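Local coordinates for major exported protein (PDB 3HE1) that is a secreted protein of the Hcp family and probably assembles into hexameric rings that form part of the type VI secretion tube, at residues 137-142 / 169-174. Sequence-based numbering, arbitrary orientation.
Sequences LEDAII and TYRKIT
R171 reaches back over the turn at E138 and D139 and meets both carboxylates with one guanidinium group. Its chain runs beside that of D139, and the bend at chi3 (60°) swings NE to 3.2 Å from D139 OD2. E138 comes across the arginine instead, its OE1 approaching the guanidinium edge 2.9 Å from NH2. The planes of guanidinium and E138 carboxylate are turned 71° apart, and here one oxygen meets one nitrogen. Both charged hydrogen bonds are bent and weak. Backbone bonds accompany the ion pairs: R171 N bonds to E138 O at 3.2 Å, and E138 N to K172 O.

On the other face the contact between the segments is apolar. L137 crosses the Y170 ring obliquely, CD2 lying 4.2 Å from the ring centroid in an off-centre CH-pi contact, and the same methyl lies 3.9 Å from I173 CG1. The polar exception is the tyrosine hydroxyl, which bonds to H87 and so fixes the far end of the ring, while W188 meets it edge-to-face. Beyond the turn, I141 and T169 form an antiparallel hydrogen-bonded pair. A G1 beta bulge, with D139 and A140 both opposite L113, marks the corner at which the chain changes sheet face within the Hcp beta-barrel. Apolar packing and ion pairs thus occur on different sides of this corner; the ion pairs lie toward solvent and their hydrogen bonds are bent, consistent with a modest, solvent-screened attraction.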
ATOM      1  N   LEU A 137      31.641  -0.269 -10.720  1.00 17.00           N
ATOM      2  CA  LEU A 137      31.399  -0.886 -12.020  1.00 21.85           C
ATOM      3  C   LEU A 137      32.534  -0.603 -12.989  1.00 29.26           C
ATOM      4  O   LEU A 137      33.075   0.498 -13.020  1.00 31.06           O
ATOM      5  CB  LEU A 137      30.089  -0.415 -12.632  1.00 26.38           C
ATOM      6  CG  LEU A 137      28.901  -0.400 -11.669  1.00 51.81           C
ATOM      7  CD1 LEU A 137      27.605  -0.133 -12.440  1.00 39.64           C
ATOM      8  CD2 LEU A 137      28.826  -1.708 -10.885  1.00 33.58           C
ATOM      9  N   GLU A 138      32.894  -1.629 -13.757  1.00 30.59           N
ATOM     10  CA  GLU A 138      33.814  -1.506 -14.879  1.00 43.66           C
ATOM     11  C   GLU A 138      33.016  -1.723 -16.167  1.00 47.83           C
ATOM     12  O   GLU A 138      32.154  -2.603 -16.227  1.00 38.80           O
ATOM     13  CB  GLU A 138      34.972  -2.523 -14.769  1.00 21.60           C
ATOM     14  CG  GLU A 138      35.642  -2.531 -13.392  1.00 41.65           C
ATOM     15  CD  GLU A 138      37.074  -3.050 -13.385  1.00 51.74           C
ATOM     16  OE1 GLU A 138      37.649  -3.285 -14.472  1.00 59.57           O
ATOM     17  OE2 GLU A 138      37.628  -3.210 -12.273  1.00 48.15           O
ATOM     18  N   ASP A 139      33.295  -0.901 -17.179  1.00 69.12           N
ATOM     19  CA  ASP A 139      32.670  -0.999 -18.506  1.00 49.37           C
ATOM     20  C   ASP A 139      31.147  -1.101 -18.470  1.00 30.59           C
ATOM     21  O   ASP A 139      30.543  -1.937 -19.140  1.00 31.18           O
ATOM     22  CB  ASP A 139      33.290  -2.133 -19.328  1.00 43.60           C
ATOM     23  CG  ASP A 139      34.806  -1.998 -19.460  1.00 39.35           C
ATOM     24  OD1 ASP A 139      35.377  -1.006 -18.948  1.00 43.58           O
ATOM     25  OD2 ASP A 139      35.433  -2.892 -20.067  1.00 40.88           O
ATOM     26  N   ALA A 140      30.546  -0.198 -17.703  1.00 40.76           N
ATOM     27  CA  ALA A 140      29.115  -0.177 -17.500  1.00 15.31           C
ATOM     28  C   ALA A 140      28.404   0.558 -18.626  1.00 27.35           C
ATOM     29  O   ALA A 140      29.010   1.319 -19.378  1.00 28.22           O
ATOM     30  CB  ALA A 140      28.785   0.454 -16.142  1.00 20.61           C
ATOM     31  N   ILE A 141      27.106   0.308 -18.741  1.00 29.66           N
ATOM     32  CA  ILE A 141      26.271   0.925 -19.760  1.00 29.46           C
ATOM     33  C   ILE A 141      24.976   1.373 -19.089  1.00 28.80           C
ATOM     34  O   ILE A 141      24.392   0.621 -18.307  1.00 28.61           O
ATOM     35  CB  ILE A 141      25.992  -0.068 -20.906  1.00 21.96           C
ATOM     36  CG1 ILE A 141      27.286  -0.349 -21.681  1.00 25.40           C
ATOM     37  CG2 ILE A 141      24.936   0.483 -21.820  1.00 23.44           C
ATOM     38  CD1 ILE A 141      27.426  -1.764 -22.227  1.00 17.38           C
ATOM     39  N   ILE A 142      24.535   2.602 -19.348  1.00 25.54           N
ATOM     40  CA  ILE A 142      23.276   3.063 -18.744  1.00 28.80           C
ATOM     41  C   ILE A 142      22.044   2.561 -19.520  1.00 45.41           C
ATOM     42  O   ILE A 142      21.847   2.917 -20.682  1.00 53.67           O
ATOM     43  CB  ILE A 142      23.217   4.592 -18.647  1.00 32.10           C
ATOM     44  CG1 ILE A 142      24.494   5.126 -18.008  1.00 26.45           C
ATOM     45  CG2 ILE A 142      21.972   5.032 -17.871  1.00 38.84           C
ATOM     46  CD1 ILE A 142      24.404   6.597 -17.640  1.00 32.69           C
ATOM     47  N   THR A 169      23.988  -1.554 -16.472  1.00 27.45           N
ATOM     48  CA  THR A 169      24.553  -2.876 -16.533  1.00 27.56           C
ATOM     49  C   THR A 169      26.068  -2.647 -16.544  1.00 36.35           C
ATOM     50  O   THR A 169      26.516  -1.498 -16.470  1.00 31.44           O
ATOM     51  CB  THR A 169      24.058  -3.666 -17.748  1.00 15.24           C
ATOM     52  OG1 THR A 169      24.497  -3.029 -18.954  1.00 28.17           O
ATOM     53  CG2 THR A 169      22.526  -3.759 -17.715  1.00 18.91           C
ATOM     54  N   TYR A 170      26.844  -3.728 -16.590  1.00 36.30           N
ATOM     55  CA  TYR A 170      28.300  -3.659 -16.453  1.00 35.08           C
ATOM     56  C   TYR A 170      28.924  -5.019 -16.730  1.00 16.59           C
ATOM     57  O   TYR A 170      28.252  -6.046 -16.703  1.00 27.57           O
ATOM     58  CB  TYR A 170      28.679  -3.261 -15.033  1.00 39.60           C
ATOM     59  CG  TYR A 170      27.999  -4.145 -14.024  1.00 37.03           C
ATOM     60  CD1 TYR A 170      28.476  -5.419 -13.752  1.00 40.40           C
ATOM     61  CD2 TYR A 170      26.856  -3.718 -13.372  1.00 30.61           C
ATOM     62  CE1 TYR A 170      27.840  -6.235 -12.838  1.00 21.35           C
ATOM     63  CE2 TYR A 170      26.218  -4.521 -12.459  1.00 35.41           C
ATOM     64  CZ  TYR A 170      26.710  -5.778 -12.193  1.00 35.55           C
ATOM     65  OH  TYR A 170      26.056  -6.579 -11.283  1.00 39.31           O
ATOM     66  N   ARG A 171      30.221  -5.016 -16.985  1.00 24.18           N
ATOM     67  CA  ARG A 171      30.941  -6.245 -17.240  1.00 28.70           C
ATOM     68  C   ARG A 171      31.439  -6.828 -15.913  1.00 26.64           C
ATOM     69  O   ARG A 171      31.736  -8.014 -15.815  1.00 22.14           O
ATOM     70  CB  ARG A 171      32.102  -5.982 -18.203  1.00 32.31           C
ATOM     71  CG  ARG A 171      33.158  -7.079 -18.226  1.00 48.72           C
ATOM     72  CD  ARG A 171      34.462  -6.630 -18.890  1.00 54.01           C
ATOM     73  NE  ARG A 171      35.122  -5.490 -18.240  1.00 48.89           N
ATOM     74  CZ  ARG A 171      36.214  -5.572 -17.478  1.00 55.48           C
ATOM     75  NH1 ARG A 171      36.778  -6.749 -17.234  1.00 80.40           N
ATOM     76  NH2 ARG A 171      36.744  -4.473 -16.954  1.00 41.97           N
ATOM     77  N   LYS A 172      31.497  -5.998 -14.880  1.00 22.11           N
ATOM     78  CA  LYS A 172      32.095  -6.442 -13.643  1.00 24.81           C
ATOM     79  C   LYS A 172      31.846  -5.452 -12.541  1.00 21.13           C
ATOM     80  O   LYS A 172      31.759  -4.259 -12.769  1.00 27.60           O
ATOM     81  CB  LYS A 172      33.600  -6.628 -13.837  1.00 39.39           C
ATOM     82  CG  LYS A 172      34.367  -7.119 -12.619  1.00 34.47           C
ATOM     83  CD  LYS A 172      35.843  -7.287 -12.956  1.00 33.07           C
ATOM     84  CE  LYS A 172      36.671  -7.621 -11.728  1.00 20.61           C
ATOM     85  NZ  LYS A 172      38.103  -7.729 -12.072  1.00 30.39           N
ATOM     86  N   ILE A 173      31.770  -5.967 -11.328  1.00 29.61           N
ATOM     87  CA  ILE A 173      31.462  -5.158 -10.181  1.00 38.81           C
ATOM     88  C   ILE A 173      32.316  -5.666  -9.054  1.00 32.46           C
ATOM     89  O   ILE A 173      32.584  -6.864  -8.945  1.00 28.97           O
ATOM     90  CB  ILE A 173      30.018  -5.355  -9.793  1.00 24.96           C
ATOM     91  CG1 ILE A 173      29.701  -4.626  -8.488  1.00 29.57           C
ATOM     92  CG2 ILE A 173      29.763  -6.823  -9.671  1.00 34.58           C
ATOM     93  CD1 ILE A 173      28.208  -4.525  -8.201  1.00 30.23           C
ATOM     94  N   THR A 174      32.769  -4.740  -8.228  1.00 24.47           N
ATOM     95  CA  THR A 174      33.651  -5.075  -7.141  1.00 35.27           C
ATOM     96  C   THR A 174      33.076  -4.438  -5.891  1.00 39.89           C
ATOM     97  O   THR A 174      32.655  -3.274  -5.911  1.00 24.60           O
ATOM     98  CB  THR A 174      35.092  -4.577  -7.412  1.00 29.21           C
ATOM     99  OG1 THR A 174      35.540  -5.084  -8.670  1.00 37.21           O
ATOM    100  CG2 THR A 174      36.046  -5.063  -6.328  1.00 53.86           C
TER